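Local coordinates for protein member of DUF4221 family (Bacteroides vulgatus, PDB 3S9J) that is of unknown function but folds as a six-bladed beta-propeller, a member of the DUF4221 family that carries sodium ions in the crystal, at residues 210-215 against 223-228. Sequence-based numbering, arbitrary orientation.
Sequences SRLVCG and MVTDDL
The two middle strands of one propeller blade, 211-216 and 221-225, form an antiparallel hairpin in which Leu212 pairs with Thr225, Val213 with Val224 and Cys214 with selenomethionine Met223. The Leu212 and Cys214 positions are the hydrogen-bonded pairs: Leu212 N reaches Thr225 O at 3.0 Å, Cys214 N reaches Met223 O at 2.8 Å, and each is answered by a return bond. At the open end of the hairpin, away from its turn, Arg211 and Asp226 join the strands through a side-on salt bridge, Arg211 NE to Asp226 OD1 at 2.7 Å and Arg211 NH2 to Asp226 OD2 at 3.0 Å. With CG anti to the backbone N (chi1 175°) and a bend at chi3, the arginine chain passes Val224 CG1, 3.7 Å from its CG, and presents its guanidinium edge to the syn sides of both oxygens, the two planes 35° apart. Arg232 on the next strand also pairs with Asp226 OD2, so two cations share this carboxylate. Were Arg211 an alanine, Asp226 would probably keep its salt bridge to Arg232 but lose both bonds from this strand, and Val224 CG1 its contact with the arginine's methylenes. Beta-branched valines suit the extended backbone, and on the face that carries them Val213 CG1 lies alongside Val224 CG2 at 4.1 Å. On the opposite face Cys214 SG touches Met223 CE at 3.7 Å and Leu212 CB packs on Thr225 CG2; Leu212, Thr225 and the flexible Met223 rest on Ile182, and compact Cys214 and Met223 on Met166, of the preceding blade, while Thr225 OG1 turns to His230 O. Such a buried hairpin, one face packed on the neighbouring sheet, is characteristic of a four-stranded beta-propeller blade.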
loop_
_atom_site.group_PDB
_atom_site.type_symbol
_atom_site.label_atom_id
_atom_site.label_comp_id
_atom_site.label_asym_id
_atom_site.label_seq_id
_atom_site.Cartn_x
_atom_site.Cartn_y
_atom_site.Cartn_z
ATOM N N SER A 210 18.785 2.907 0.941
ATOM C CA SER A 210 18.192 4.208 0.602
ATOM C C SER A 210 17.628 4.175 -0.819
ATOM O O SER A 210 18.000 4.969 -1.704
ATOM C CB SER A 210 19.226 5.332 0.808
ATOM O OG SER A 210 19.376 5.544 2.197
ATOM N N ARG A 211 16.722 3.220 -1.023
ATOM C CA ARG A 211 16.304 2.816 -2.349
ATOM C C ARG A 211 14.772 2.743 -2.427
ATOM O O ARG A 211 14.132 2.062 -1.640
ATOM C CB ARG A 211 16.935 1.451 -2.671
ATOM C CG ARG A 211 16.526 0.809 -3.962
ATOM C CD ARG A 211 17.385 -0.414 -4.252
ATOM N NE ARG A 211 18.733 0.002 -4.647
ATOM C CZ ARG A 211 19.831 -0.726 -4.522
ATOM N NH1 ARG A 211 19.785 -1.951 -4.013
ATOM N NH2 ARG A 211 20.990 -0.215 -4.907
ATOM N N LEU A 212 14.229 3.445 -3.416
ATOM C CA LEU A 212 12.804 3.518 -3.674
ATOM C C LEU A 212 12.498 2.608 -4.843
ATOM O O LEU A 212 13.180 2.656 -5.863
ATOM C CB LEU A 212 12.418 4.925 -4.057
ATOM C CG LEU A 212 10.972 5.195 -4.487
ATOM C CD1 LEU A 212 9.980 4.890 -3.348
ATOM C CD2 LEU A 212 10.858 6.663 -4.948
ATOM N N VAL A 213 11.447 1.811 -4.701
ATOM C CA VAL A 213 11.002 0.885 -5.757
ATOM C C VAL A 213 9.507 1.146 -5.971
ATOM O O VAL A 213 8.756 1.179 -5.004
ATOM C CB VAL A 213 11.237 -0.590 -5.352
ATOM C CG1 VAL A 213 10.820 -1.548 -6.513
ATOM C CG2 VAL A 213 12.714 -0.792 -4.909
ATOM N N CYS A 214 9.103 1.395 -7.218
ATOM C CA CYS A 214 7.725 1.674 -7.602
ATOM C C CYS A 214 7.278 0.675 -8.669
ATOM O O CYS A 214 8.007 0.419 -9.632
ATOM C CB CYS A 214 7.562 3.059 -8.171
ATOM S SG CYS A 214 8.118 4.372 -7.048
ATOM N N GLY A 215 6.075 0.132 -8.472
ATOM C CA GLY A 215 5.462 -0.825 -9.388
ATOM C C GLY A 215 4.097 -0.333 -9.843
ATOM O O GLY A 215 3.122 -0.414 -9.103
HETATM N N MSE A 223 10.330 0.252 -11.244
HETATM C CA MSE A 223 11.138 1.454 -11.342
HETATM C C MSE A 223 11.890 1.595 -10.038
HETATM O O MSE A 223 11.299 1.472 -8.954
HETATM C CB MSE A 223 10.196 2.642 -11.513
HETATM C CG MSE A 223 10.832 3.909 -11.940
HETATM SE SE MSE A 223 9.539 5.334 -11.694
HETATM C CE MSE A 223 10.039 5.765 -9.898
ATOM N N VAL A 224 13.197 1.846 -10.132
ATOM C CA VAL A 224 14.052 1.917 -8.954
ATOM C C VAL A 224 14.934 3.155 -9.020
ATOM O O VAL A 224 15.455 3.499 -10.076
ATOM C CB VAL A 224 14.944 0.662 -8.829
ATOM C CG1 VAL A 224 15.914 0.760 -7.607
ATOM C CG2 VAL A 224 14.100 -0.616 -8.808
ATOM N N THR A 225 15.097 3.825 -7.885
ATOM C CA THR A 225 16.025 4.940 -7.794
ATOM C C THR A 225 16.665 4.989 -6.412
ATOM O O THR A 225 16.008 4.755 -5.418
ATOM C CB THR A 225 15.358 6.312 -8.113
ATOM O OG1 THR A 225 16.352 7.358 -8.049
ATOM C CG2 THR A 225 14.251 6.607 -7.188
ATOM N N ASP A 226 17.961 5.273 -6.385
ATOM C CA ASP A 226 18.752 5.389 -5.147
ATOM C C ASP A 226 19.060 6.830 -4.732
ATOM O O ASP A 226 19.614 7.051 -3.640
ATOM C CB ASP A 226 20.090 4.657 -5.319
ATOM C CG ASP A 226 19.916 3.185 -5.540
ATOM O OD1 ASP A 226 18.854 2.638 -5.182
ATOM O OD2 ASP A 226 20.844 2.563 -6.058
ATOM N N ASP A 227 18.764 7.791 -5.604
ATOM C CA ASP A 227 19.048 9.211 -5.333
ATOM C C ASP A 227 17.823 10.105 -5.597
ATOM O O ASP A 227 17.948 11.316 -5.702
ATOM C CB ASP A 227 20.260 9.683 -6.142
ATOM C CG ASP A 227 20.047 9.610 -7.651
ATOM O OD1 ASP A 227 19.012 9.078 -8.122
ATOM O OD2 ASP A 227 20.939 10.093 -8.372
ATOM N N LEU A 228 16.642 9.492 -5.684
ATOM C CA LEU A 228 15.397 10.232 -5.928
ATOM C C LEU A 228 15.472 11.080 -7.189
ATOM O O LEU A 228 14.939 12.190 -7.240
ATOM C CB LEU A 228 15.054 11.098 -4.703
ATOM C CG LEU A 228 14.874 10.334 -3.392
ATOM C CD1 LEU A 228 14.721 11.327 -2.238
ATOM C CD2 LEU A 228 13.670 9.418 -3.482
#